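Local coordinates for protein glyoxylate reductase (Paecilomyces sp. J18, PDB 3WNV) that probably reduces glyoxylate to glycolate with a nicotinamide cofactor, as a member of the D-isomer specific 2-hydroxyacid dehydrogenase family, at residues I180-N186 and A196-F201; S106-V111 and E302-V307; D151-K155 and F176-I180. All blocks are in the same frame, centred on the assembly; numbering follows the deposited sequence.

Interaction 1. Residues I180-N186 and A196-F201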
ATOM      1  N   ILE A 180      17.450   4.785 -13.746  1.00  8.76           N
ATOM      2  CA  ILE A 180      16.037   4.842 -13.327  1.00  7.63           C
ATOM      3  C   ILE A 180      15.175   5.438 -14.429  1.00 14.96           C
ATOM      4  O   ILE A 180      15.478   6.518 -14.948  1.00 15.12           O
ATOM      5  CB  ILE A 180      15.834   5.689 -12.064  1.00 14.90           C
ATOM      6  CG1 ILE A 180      16.909   5.378 -11.027  1.00 15.88           C
ATOM      7  CG2 ILE A 180      14.400   5.508 -11.505  1.00 14.57           C
ATOM      8  CD1 ILE A 180      16.852   3.907 -10.489  1.00 13.93           C
ATOM      9  N   ILE A 181      14.119   4.730 -14.806  1.00 10.94           N
ATOM     10  CA  ILE A 181      13.105   5.298 -15.704  1.00 14.38           C
ATOM     11  C   ILE A 181      11.730   5.186 -15.056  1.00 15.17           C
ATOM     12  O   ILE A 181      11.511   4.356 -14.172  1.00 14.29           O
ATOM     13  CB  ILE A 181      13.075   4.633 -17.105  1.00 15.33           C
ATOM     14  CG1 ILE A 181      12.772   3.125 -16.985  1.00 11.27           C
ATOM     15  CG2 ILE A 181      14.405   4.858 -17.812  1.00 14.36           C
ATOM     16  CD1 ILE A 181      12.606   2.437 -18.392  1.00 13.66           C
ATOM     17  N   TYR A 182      10.786   6.001 -15.509  1.00 11.74           N
ATOM     18  CA  TYR A 182       9.455   5.948 -14.919  1.00  8.09           C
ATOM     19  C   TYR A 182       8.379   6.428 -15.864  1.00 11.59           C
ATOM     20  O   TYR A 182       8.629   7.180 -16.814  1.00 13.35           O
ATOM     21  CB  TYR A 182       9.394   6.781 -13.631  1.00  8.54           C
ATOM     22  CG  TYR A 182       9.165   8.266 -13.899  1.00 11.38           C
ATOM     23  CD1 TYR A 182      10.217   9.098 -14.303  1.00 15.13           C
ATOM     24  CD2 TYR A 182       7.904   8.839 -13.736  1.00 12.64           C
ATOM     25  CE1 TYR A 182      10.009  10.477 -14.568  1.00 16.84           C
ATOM     26  CE2 TYR A 182       7.702  10.211 -13.978  1.00 15.02           C
ATOM     27  CZ  TYR A 182       8.757  11.011 -14.384  1.00 16.93           C
ATOM     28  OH  TYR A 182       8.527  12.366 -14.608  1.00 20.13           O
ATOM     29  N   HIS A 183       7.155   6.014 -15.561  1.00 12.46           N
ATOM     30  CA  HIS A 183       5.991   6.529 -16.267  1.00 11.86           C
ATOM     31  C   HIS A 183       4.884   6.869 -15.281  1.00 13.08           C
ATOM     32  O   HIS A 183       4.471   6.038 -14.463  1.00 12.76           O
ATOM     33  CB  HIS A 183       5.451   5.535 -17.293  1.00 10.34           C
ATOM     34  CG  HIS A 183       4.215   6.034 -17.987  1.00 15.23           C
ATOM     35  ND1 HIS A 183       4.253   7.054 -18.915  1.00 17.64           N
ATOM     36  CD2 HIS A 183       2.903   5.727 -17.818  1.00 19.79           C
ATOM     37  CE1 HIS A 183       3.022   7.314 -19.332  1.00 19.04           C
ATOM     38  NE2 HIS A 183       2.188   6.536 -18.678  1.00 20.28           N
ATOM     39  N   ASN A 184       4.432   8.109 -15.358  1.00 12.96           N
ATOM     40  CA  ASN A 184       3.216   8.537 -14.685  1.00 14.21           C
ATOM     41  C   ASN A 184       2.356   9.069 -15.808  1.00 17.32           C
ATOM     42  O   ASN A 184       2.879   9.380 -16.874  1.00 16.84           O
ATOM     43  CB  ASN A 184       3.515   9.689 -13.721  1.00 13.49           C
ATOM     44  CG  ASN A 184       4.201   9.234 -12.466  1.00 15.86           C
ATOM     45  OD1 ASN A 184       4.757   8.110 -12.402  1.00 14.03           O
ATOM     46  ND2 ASN A 184       4.155  10.092 -11.436  1.00 18.72           N
ATOM     47  N   ARG A 185       1.054   9.236 -15.581  1.00 19.00           N
ATOM     48  CA  ARG A 185       0.214   9.842 -16.608  1.00 17.56           C
ATOM     49  C   ARG A 185       0.769  11.218 -17.031  1.00 17.53           C
ATOM     50  O   ARG A 185       0.775  11.560 -18.221  1.00 21.39           O
ATOM     51  CB  ARG A 185      -1.211   9.991 -16.095  1.00 20.96           C
ATOM     52  CG  ARG A 185      -1.918  11.173 -16.720  1.00 26.74           C
ATOM     53  CD  ARG A 185      -3.396  11.221 -16.397  1.00 35.49           C
ATOM     54  NE  ARG A 185      -3.718  10.891 -15.013  1.00 44.99           N
ATOM     55  CZ  ARG A 185      -4.384   9.800 -14.634  1.00 49.64           C
ATOM     56  NH1 ARG A 185      -4.817   8.915 -15.530  1.00 49.33           N
ATOM     57  NH2 ARG A 185      -4.621   9.597 -13.349  1.00 53.53           N
ATOM     58  N   ASN A 186       1.298  11.978 -16.069  1.00 24.08           N
ATOM     59  CA  ASN A 186       1.973  13.242 -16.394  1.00 26.91           C
ATOM     60  C   ASN A 186       3.410  13.273 -15.894  1.00 26.05           C
ATOM     61  O   ASN A 186       3.702  12.837 -14.788  1.00 23.20           O
ATOM     62  CB  ASN A 186       1.208  14.441 -15.820  1.00 29.80           C
ATOM     63  CG  ASN A 186      -0.125  14.675 -16.520  1.00 34.86           C
ATOM     64  OD1 ASN A 186      -1.177  14.678 -15.880  1.00 40.95           O
ATOM     65  ND2 ASN A 186      -0.087  14.841 -17.833  1.00 35.75           N
ATOM     66  N   ALA A 196      15.242  10.747 -12.192  1.00 26.63           N
ATOM     67  CA  ALA A 196      14.701   9.712 -13.087  1.00 23.62           C
ATOM     68  C   ALA A 196      14.229  10.252 -14.429  1.00 24.27           C
ATOM     69  O   ALA A 196      13.721  11.375 -14.505  1.00 27.83           O
ATOM     70  CB  ALA A 196      13.571   8.965 -12.397  1.00 16.28           C
ATOM     71  N   LYS A 197      14.379   9.430 -15.469  1.00 20.65           N
ATOM     72  CA  LYS A 197      13.999   9.728 -16.848  1.00 22.94           C
ATOM     73  C   LYS A 197      12.552   9.326 -17.219  1.00 21.16           C
ATOM     74  O   LYS A 197      12.136   8.170 -17.077  1.00 15.51           O
ATOM     75  CB  LYS A 197      14.965   8.988 -17.757  1.00 23.05           C
ATOM     76  CG  LYS A 197      14.736   9.184 -19.219  1.00 31.10           C
ATOM     77  CD  LYS A 197      16.019   8.834 -19.969  1.00 35.29           C
ATOM     78  CE  LYS A 197      15.964   9.294 -21.410  1.00 41.96           C
ATOM     79  NZ  LYS A 197      15.571   8.179 -22.317  1.00 43.33           N
ATOM     80  N   TYR A 198      11.774  10.287 -17.680  1.00 18.03           N
ATOM     81  CA  TYR A 198      10.370  10.020 -18.023  1.00 16.96           C
ATOM     82  C   TYR A 198      10.263   9.262 -19.331  1.00 20.43           C
ATOM     83  O   TYR A 198      10.928   9.616 -20.300  1.00 27.10           O
ATOM     84  CB  TYR A 198       9.638  11.340 -18.190  1.00 17.71           C
ATOM     85  CG  TYR A 198       8.184  11.164 -18.532  1.00 16.49           C
ATOM     86  CD1 TYR A 198       7.276  10.843 -17.549  1.00 19.48           C
ATOM     87  CD2 TYR A 198       7.729  11.312 -19.835  1.00 20.64           C
ATOM     88  CE1 TYR A 198       5.944  10.689 -17.839  1.00 22.23           C
ATOM     89  CE2 TYR A 198       6.379  11.158 -20.139  1.00 23.72           C
ATOM     90  CZ  TYR A 198       5.500  10.835 -19.125  1.00 25.40           C
ATOM     91  OH  TYR A 198       4.143  10.677 -19.359  1.00 29.66           O
ATOM     92  N   VAL A 199       9.418   8.229 -19.367  1.00 13.57           N
ATOM     93  CA  VAL A 199       9.176   7.441 -20.582  1.00 14.10           C
ATOM     94  C   VAL A 199       7.683   7.100 -20.723  1.00 15.94           C
ATOM     95  O   VAL A 199       6.905   7.232 -19.772  1.00 16.22           O
ATOM     96  CB  VAL A 199      10.003   6.122 -20.589  1.00 21.23           C
ATOM     97  CG1 VAL A 199      11.487   6.414 -20.587  1.00 18.30           C
ATOM     98  CG2 VAL A 199       9.628   5.210 -19.432  1.00 17.54           C
ATOM     99  N   SER A 200       7.276   6.678 -21.914  1.00 16.32           N
ATOM    100  CA  SER A 200       5.874   6.349 -22.139  1.00 16.85           C
ATOM    101  C   SER A 200       5.617   5.006 -21.483  1.00 16.25           C
ATOM    102  O   SER A 200       6.555   4.337 -21.072  1.00 15.08           O
ATOM    103  CB  SER A 200       5.570   6.268 -23.627  1.00 19.80           C
ATOM    104  OG  SER A 200       6.281   5.191 -24.219  1.00 18.49           O
ATOM    105  N   PHE A 201       4.342   4.641 -21.328  1.00 17.11           N
ATOM    106  CA  PHE A 201       3.992   3.337 -20.744  1.00 15.04           C
ATOM    107  C   PHE A 201       4.647   2.204 -21.553  1.00 17.28           C
ATOM    108  O   PHE A 201       5.307   1.336 -20.997  1.00 13.09           O
ATOM    109  CB  PHE A 201       2.452   3.214 -20.662  1.00 19.98           C
ATOM    110  CG  PHE A 201       1.946   1.969 -19.947  1.00 21.59           C
ATOM    111  CD1 PHE A 201       1.875   1.914 -18.566  1.00 29.46           C
ATOM    112  CD2 PHE A 201       1.480   0.874 -20.671  1.00 27.19           C
ATOM    113  CE1 PHE A 201       1.376   0.752 -17.893  1.00 28.26           C
ATOM    114  CE2 PHE A 201       0.986  -0.285 -20.019  1.00 28.84           C
ATOM    115  CZ  PHE A 201       0.941  -0.335 -18.613  1.00 27.50           C
TER

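Interaction 2. Residues S106-V111 and E302-V307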
ATOM      1  N   SER A 106      -5.306  10.465   4.972  1.00 13.57           N
ATOM      2  CA  SER A 106      -4.609   9.177   4.932  1.00 11.66           C
ATOM      3  C   SER A 106      -3.242   9.446   5.516  1.00  9.39           C
ATOM      4  O   SER A 106      -3.042  10.520   6.119  1.00 15.09           O
ATOM      5  CB  SER A 106      -4.443   8.674   3.481  1.00 14.13           C
ATOM      6  OG  SER A 106      -3.943   9.753   2.710  1.00 15.18           O
ATOM      7  N   THR A 107      -2.321   8.507   5.337  1.00 16.15           N
ATOM      8  CA  THR A 107      -0.951   8.671   5.852  1.00 15.50           C
ATOM      9  C   THR A 107       0.094   8.519   4.742  1.00 14.43           C
ATOM     10  O   THR A 107       0.746   7.473   4.675  1.00 14.69           O
ATOM     11  CB  THR A 107      -0.624   7.669   6.946  1.00 14.14           C
ATOM     12  OG1 THR A 107      -0.727   6.321   6.443  1.00 16.46           O
ATOM     13  CG2 THR A 107      -1.580   7.846   8.130  1.00 12.40           C
ATOM     14  N   PRO A 108       0.328   9.627   4.004  1.00 16.75           N
ATOM     15  CA  PRO A 108       1.323   9.769   2.913  1.00 19.26           C
ATOM     16  C   PRO A 108       2.670  10.393   3.340  1.00 27.84           C
ATOM     17  O   PRO A 108       2.688  11.332   4.043  1.00 46.14           O
ATOM     18  CB  PRO A 108       0.652  10.795   2.009  1.00 18.42           C
ATOM     19  CG  PRO A 108       0.011  11.712   3.002  1.00 21.58           C
ATOM     20  CD  PRO A 108      -0.637  10.740   3.973  1.00 21.09           C
ATOM     21  N   ILE A 109       3.789   9.775   2.997  1.00 17.16           N
ATOM     22  CA  ILE A 109       5.076  10.205   3.535  1.00 20.41           C
ATOM     23  C   ILE A 109       5.522   9.690   4.899  1.00 37.81           C
ATOM     24  O   ILE A 109       6.602   9.991   5.275  1.00 61.99           O
ATOM     25  CB  ILE A 109       5.224  11.706   3.753  1.00 19.57           C
ATOM     26  CG1 ILE A 109       4.611  12.538   2.639  1.00 27.12           C
ATOM     27  CG2 ILE A 109       6.700  12.029   3.915  1.00 23.03           C
ATOM     28  CD1 ILE A 109       5.008  14.015   2.764  1.00 34.56           C
ATOM     29  N   ALA A 110       4.785   8.822   5.538  1.00 16.57           N
ATOM     30  CA  ALA A 110       5.193   8.026   6.644  1.00 14.73           C
ATOM     31  C   ALA A 110       5.554   6.616   6.178  1.00 14.36           C
ATOM     32  O   ALA A 110       6.371   6.004   6.763  1.00 13.16           O
ATOM     33  CB  ALA A 110       4.157   7.998   7.682  1.00 13.74           C
ATOM     34  N   VAL A 111       4.901   6.140   5.128  1.00 12.63           N
ATOM     35  CA  VAL A 111       5.149   4.770   4.658  1.00 17.59           C
ATOM     36  C   VAL A 111       6.368   4.663   3.749  1.00 15.69           C
ATOM     37  O   VAL A 111       6.804   3.546   3.440  1.00 11.76           O
ATOM     38  CB  VAL A 111       3.929   4.199   3.885  1.00 12.19           C
ATOM     39  CG1 VAL A 111       2.656   4.260   4.718  1.00  8.23           C
ATOM     40  CG2 VAL A 111       3.744   4.957   2.587  1.00  9.32           C
ATOM     41  N   GLU A 302       4.798   5.976  13.566  1.00 12.63           N
ATOM     42  CA  GLU A 302       4.725   7.267  12.849  1.00  8.51           C
ATOM     43  C   GLU A 302       3.389   7.381  12.114  1.00  7.95           C
ATOM     44  O   GLU A 302       2.793   8.463  12.055  1.00 12.41           O
ATOM     45  CB  GLU A 302       5.847   7.411  11.842  1.00 12.49           C
ATOM     46  CG  GLU A 302       5.795   8.715  11.038  1.00 23.11           C
ATOM     47  CD  GLU A 302       6.092   9.973  11.870  1.00 46.12           C
ATOM     48  OE1 GLU A 302       6.531   9.881  13.048  1.00 52.23           O
ATOM     49  OE2 GLU A 302       5.860  11.081  11.331  1.00 52.95           O
ATOM     50  N   MET A 303       2.908   6.263  11.578  1.00 11.41           N
ATOM     51  CA  MET A 303       1.621   6.276  10.853  1.00 12.13           C
ATOM     52  C   MET A 303       0.463   6.579  11.833  1.00 14.34           C
ATOM     53  O   MET A 303      -0.344   7.460  11.572  1.00  9.94           O
ATOM     54  CB  MET A 303       1.409   4.965  10.108  1.00  9.68           C
ATOM     55  CG  MET A 303       2.332   4.738   8.829  1.00 10.89           C
ATOM     56  SD  MET A 303       2.234   3.011   8.423  1.00 13.85           S
ATOM     57  CE  MET A 303       0.699   3.017   7.497  1.00 11.42           C
ATOM     58  N   GLU A 304       0.375   5.837  12.935  1.00  9.78           N
ATOM     59  CA  GLU A 304      -0.604   6.184  13.988  1.00  9.13           C
ATOM     60  C   GLU A 304      -0.578   7.647  14.442  1.00 10.75           C
ATOM     61  O   GLU A 304      -1.654   8.248  14.609  1.00 11.36           O
ATOM     62  CB  GLU A 304      -0.490   5.229  15.169  1.00 11.44           C
ATOM     63  CG  GLU A 304      -0.934   3.841  14.803  1.00 13.16           C
ATOM     64  CD  GLU A 304      -0.921   2.859  15.947  1.00 13.29           C
ATOM     65  OE1 GLU A 304      -0.273   3.104  16.993  1.00 14.68           O
ATOM     66  OE2 GLU A 304      -1.529   1.783  15.783  1.00 14.42           O
ATOM     67  N   LEU A 305       0.608   8.192  14.705  1.00 13.57           N
ATOM     68  CA  LEU A 305       0.727   9.569  15.183  1.00 17.92           C
ATOM     69  C   LEU A 305       0.201  10.565  14.151  1.00 13.94           C
ATOM     70  O   LEU A 305      -0.427  11.572  14.517  1.00 14.69           O
ATOM     71  CB  LEU A 305       2.168   9.899  15.592  1.00 15.92           C
ATOM     72  CG  LEU A 305       2.675   9.178  16.836  1.00 17.81           C
ATOM     73  CD1 LEU A 305       4.144   9.509  17.074  1.00 19.79           C
ATOM     74  CD2 LEU A 305       1.854   9.543  18.049  1.00 15.81           C
ATOM     75  N   LEU A 306       0.468  10.288  12.869  1.00 12.79           N
ATOM     76  CA  LEU A 306      -0.040  11.129  11.784  1.00 12.74           C
ATOM     77  C   LEU A 306      -1.564  11.127  11.729  1.00 11.17           C
ATOM     78  O   LEU A 306      -2.181  12.170  11.566  1.00 12.64           O
ATOM     79  CB  LEU A 306       0.555  10.700  10.421  1.00 14.92           C
ATOM     80  CG  LEU A 306       0.155  11.548   9.199  1.00 13.90           C
ATOM     81  CD1 LEU A 306       0.442  13.045   9.398  1.00 13.05           C
ATOM     82  CD2 LEU A 306       0.905  10.992   8.016  1.00 16.38           C
ATOM     83  N   VAL A 307      -2.186   9.964  11.898  1.00 10.53           N
ATOM     84  CA  VAL A 307      -3.641   9.910  11.944  1.00 13.25           C
ATOM     85  C   VAL A 307      -4.183  10.692  13.135  1.00 12.42           C
ATOM     86  O   VAL A 307      -5.174  11.430  13.019  1.00 13.33           O
ATOM     87  CB  VAL A 307      -4.140   8.443  12.013  1.00 10.04           C
ATOM     88  CG1 VAL A 307      -5.672   8.391  11.885  1.00 11.14           C
ATOM     89  CG2 VAL A 307      -3.508   7.628  10.886  1.00 12.53           C
TER

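Interaction 3. Residues D151-K155 and F176-I180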
ATOM      1  N   ASP A 151      23.537  -9.114 -11.085  1.00 13.87           N
ATOM      2  CA  ASP A 151      23.782  -7.882 -10.354  1.00 17.49           C
ATOM      3  C   ASP A 151      22.845  -6.828 -10.860  1.00 13.86           C
ATOM      4  O   ASP A 151      22.546  -6.792 -12.055  1.00 11.60           O
ATOM      5  CB  ASP A 151      25.199  -7.382 -10.613  1.00 16.46           C
ATOM      6  CG  ASP A 151      26.252  -8.328 -10.062  1.00 17.62           C
ATOM      7  OD1 ASP A 151      25.968  -9.026  -9.056  1.00 14.24           O
ATOM      8  OD2 ASP A 151      27.340  -8.367 -10.657  1.00 16.71           O
ATOM      9  N   PRO A 152      22.370  -5.970  -9.960  1.00 13.78           N
ATOM     10  CA  PRO A 152      21.578  -4.821 -10.433  1.00 11.73           C
ATOM     11  C   PRO A 152      22.423  -3.743 -11.080  1.00 15.03           C
ATOM     12  O   PRO A 152      21.881  -2.913 -11.827  1.00 14.27           O
ATOM     13  CB  PRO A 152      20.955  -4.275  -9.149  1.00  9.83           C
ATOM     14  CG  PRO A 152      21.865  -4.727  -8.042  1.00 13.43           C
ATOM     15  CD  PRO A 152      22.414  -6.069  -8.488  1.00 14.47           C
ATOM     16  N   ASN A 153      23.729  -3.737 -10.809  1.00 12.72           N
ATOM     17  CA  ASN A 153      24.618  -2.747 -11.434  1.00 13.41           C
ATOM     18  C   ASN A 153      24.434  -2.617 -12.968  1.00 14.29           C
ATOM     19  O   ASN A 153      24.435  -3.614 -13.698  1.00 18.10           O
ATOM     20  CB  ASN A 153      26.098  -3.080 -11.101  1.00 13.83           C
ATOM     21  CG  ASN A 153      27.038  -1.974 -11.480  1.00 21.51           C
ATOM     22  OD1 ASN A 153      26.740  -0.815 -11.271  1.00 21.86           O
ATOM     23  ND2 ASN A 153      28.193  -2.324 -12.066  1.00 28.14           N
ATOM     24  N   GLY A 154      24.289  -1.384 -13.448  1.00 17.54           N
ATOM     25  CA  GLY A 154      24.126  -1.110 -14.865  1.00 17.65           C
ATOM     26  C   GLY A 154      22.759  -1.422 -15.450  1.00 19.96           C
ATOM     27  O   GLY A 154      22.545  -1.196 -16.642  1.00 20.81           O
ATOM     28  N   LYS A 155      21.843  -1.950 -14.643  1.00 13.58           N
ATOM     29  CA  LYS A 155      20.542  -2.335 -15.158  1.00 13.98           C
ATOM     30  C   LYS A 155      19.511  -1.232 -14.963  1.00  9.92           C
ATOM     31  O   LYS A 155      19.656  -0.382 -14.102  1.00 13.03           O
ATOM     32  CB  LYS A 155      20.054  -3.607 -14.476  1.00 16.05           C
ATOM     33  CG  LYS A 155      20.919  -4.838 -14.831  1.00 18.24           C
ATOM     34  CD  LYS A 155      20.245  -6.122 -14.399  1.00 22.57           C
ATOM     35  CE  LYS A 155      20.851  -7.289 -15.163  1.00 29.04           C
ATOM     36  NZ  LYS A 155      22.334  -7.289 -15.007  1.00 29.81           N
ATOM     37  N   PHE A 176      22.731   1.188  -5.821  1.00 12.59           N
ATOM     38  CA  PHE A 176      23.057  -0.161  -6.313  1.00 17.67           C
ATOM     39  C   PHE A 176      23.544  -0.122  -7.761  1.00 15.53           C
ATOM     40  O   PHE A 176      23.789  -1.164  -8.353  1.00 14.36           O
ATOM     41  CB  PHE A 176      21.874  -1.146  -6.179  1.00 12.98           C
ATOM     42  CG  PHE A 176      21.564  -1.561  -4.765  1.00 11.48           C
ATOM     43  CD1 PHE A 176      21.034  -0.655  -3.854  1.00 16.36           C
ATOM     44  CD2 PHE A 176      21.757  -2.869  -4.356  1.00 16.84           C
ATOM     45  CE1 PHE A 176      20.743  -1.029  -2.557  1.00 14.25           C
ATOM     46  CE2 PHE A 176      21.468  -3.255  -3.049  1.00 19.67           C
ATOM     47  CZ  PHE A 176      20.958  -2.345  -2.148  1.00 18.38           C
ATOM     48  N   GLY A 177      23.710   1.078  -8.318  1.00 14.88           N
ATOM     49  CA  GLY A 177      24.228   1.239  -9.663  1.00 12.87           C
ATOM     50  C   GLY A 177      23.198   1.147 -10.788  1.00 15.99           C
ATOM     51  O   GLY A 177      23.577   1.003 -11.963  1.00 13.71           O
ATOM     52  N   MET A 178      21.909   1.221 -10.443  1.00 13.99           N
ATOM     53  CA  MET A 178      20.828   1.159 -11.446  1.00 11.40           C
ATOM     54  C   MET A 178      20.534   2.516 -12.111  1.00 11.93           C
ATOM     55  O   MET A 178      20.761   3.559 -11.519  1.00 17.24           O
ATOM     56  CB  MET A 178      19.549   0.599 -10.834  1.00  9.50           C
ATOM     57  CG  MET A 178      19.781  -0.745 -10.200  1.00 15.50           C
ATOM     58  SD  MET A 178      18.251  -1.502  -9.699  1.00 12.62           S
ATOM     59  CE  MET A 178      17.684  -2.261 -11.224  1.00 10.85           C
ATOM     60  N   ASN A 179      20.063   2.457 -13.360  1.00 12.62           N
ATOM     61  CA  ASN A 179      19.541   3.616 -14.076  1.00 17.36           C
ATOM     62  C   ASN A 179      18.039   3.612 -13.855  1.00 13.18           C
ATOM     63  O   ASN A 179      17.407   2.547 -13.782  1.00 14.83           O
ATOM     64  CB  ASN A 179      19.805   3.479 -15.567  1.00 19.62           C
ATOM     65  CG  ASN A 179      21.259   3.390 -15.876  1.00 26.26           C
ATOM     66  OD1 ASN A 179      21.695   2.492 -16.595  1.00 35.48           O
ATOM     67  ND2 ASN A 179      22.036   4.310 -15.320  1.00 22.96           N
ATOM     68  N   ILE A 180      17.450   4.785 -13.746  1.00  8.76           N
ATOM     69  CA  ILE A 180      16.037   4.842 -13.327  1.00  7.63           C
ATOM     70  C   ILE A 180      15.175   5.438 -14.429  1.00 14.96           C
ATOM     71  O   ILE A 180      15.478   6.518 -14.948  1.00 15.12           O
ATOM     72  CB  ILE A 180      15.834   5.689 -12.064  1.00 14.90           C
ATOM     73  CG1 ILE A 180      16.909   5.378 -11.027  1.00 15.88           C
ATOM     74  CG2 ILE A 180      14.400   5.508 -11.505  1.00 14.57           C
ATOM     75  CD1 ILE A 180      16.852   3.907 -10.489  1.00 13.93           C
TER
HETATM   76  O   HOH W   1      20.575   0.175 -18.065  1.00 23.28           O

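Interaction 1. Residues I180-N186 and A196-F201
Ile181 pairs with Lys197 and Tyr182 with Tyr198 in two successive parallel bridges that add strand 197-198 to the edge of the Rossmann-type sheet, closing the beta-alpha-beta unit of strand 179-183, helix 190-193 and strand 197-198. Three backbone bonds define the register: Lys197 N to Ile180 O (3.2 Å), Tyr182 N to Lys197 O (3.0 Å) and Val199 N to Tyr182 O (2.9 Å). On one side of this ladder Tyr198 turns an edge toward the ring face of Tyr182 in an offset edge-to-face pair, the planes at 71° and Tyr198 CD1 3.5 Å from Tyr182 CZ. Ala196 CB fills the space between Ile180 CG2 and Tyr182 CD1. Beyond the paired residues, His183 has CG anti to its backbone N (chi1 178°), which carries the imidazole across to the 199-200 link and the start of helix 201-207. There ND1 donates to Val199 O at 2.8 Å, the acceptor close to the imidazole plane and the donor in the carbonyl plane. Phe201, the first residue of that helix, lays CB over the ring, 4.0 Å from the His183 centroid, a CH-pi contact. Tyr198 OH donates to Asn184 O, nearly in line with that carbonyl. Further out, Glu193 and the backbone N of Leu188 hold the Tyr182 hydroxyl, while Asn184 OD1 accepts from Met162 N in what is probably the glycine-rich, Rossmann-type loop.

Interaction 2. Residues S106-V111 and E302-V307
Thr107 and Met303 meet nearly at right angles, the threonine directed at the helix and the methionine running past it toward Val111. The two branches of Thr107 divide the work. Its methyl CG2 faces the helix, 3.4 Å from Val307 CG2, closer than usual for two carbons, and also touches Met303 O. Its OG1, set between the backbone N and the carbonyl carbon (chi1 61°), stands 3.7 Å from Met303 CE and has a weak hydrogen bond with Gly86 N. Met303 bends at its last torsion (chi3 82°), bringing CE to 3.6 Å from Val111 CG1, again with the two side chains crossing at about a right angle. One helical turn on, Leu306 sends CD2 against the backbone of Thr107, 3.7 Å from its CA. Ala110 points its CB into the groove between Glu302 CG (3.8 Å) and Met303 CG (3.9 Å), touching only the aliphatic part of the glutamate. No hydrogen bond spans the two segments, so the fit rests on apolar contact. Beside the five-stranded sheet, it joins the loop that leaves strand 103-105 for helix 112-127 to helix 297-317, by which the chain returns, as in two-domain 2-hydroxyacid dehydrogenases.

Interaction 3. Residues D151-K155 and F176-I180
Met178 reaches from just before strand 179-183 beside the turn made by Pro152 to Lys155. Its CB lies 3.4 Å from Lys155 O. CG, anti to the carbonyl carbon (chi1 -55°), touches both Pro152 O (3.4 Å) and Pro152 CB. SD stays beside Pro152 CB at 3.9 Å, and a bend at chi3 (83°) brings CE back to 4.0 Å from Lys155 O. Ala173, Met123 and Leu157 also touch this side chain. Cut back to alanine, this position would lose CG, SD and CE, which would probably leave Pro152 CB without its apolar partner and open a gap beside the turn. At its other end the proline brings CG to Phe176 CB, at the edge of the phenyl ring. Gly177 ends helix 164-175 in a Schellman motif with positive phi; its carbonyl O accepts from Gly154 N at 2.9 Å, the donor above the carbonyl plane. Asn179 N donates to Lys155 O (3.0 Å), and a water joins Gly154 O to Asn179 OD1. The chemistry is divided: backbone bonds fix the type II turn against helix end and strand, and methionine and proline carbons pack beside it, with Met178 CB and CG also against two carbonyl oxygens.

Interactions 1 and 3 share Ile180 and lie at successive positions on strand 179-183, their centres about 17 Å apart. Interaction 3 closes first along the chain, where that strand begins beside the turn leading into strand 156-160; interaction 1 then pairs the same strand with 197-198 at the sheet edge. Together they cover two consecutive crossovers of the seven-stranded parallel sheet of the nucleotide-binding domain. Interaction 2 is separate: its centre is about 27 Å from interaction 1 and about 31 Å from interaction 3. The chain between 106-111 and 302-307 includes both others, so this contact brings together the chain's exit to and return from the nucleotide-binding domain.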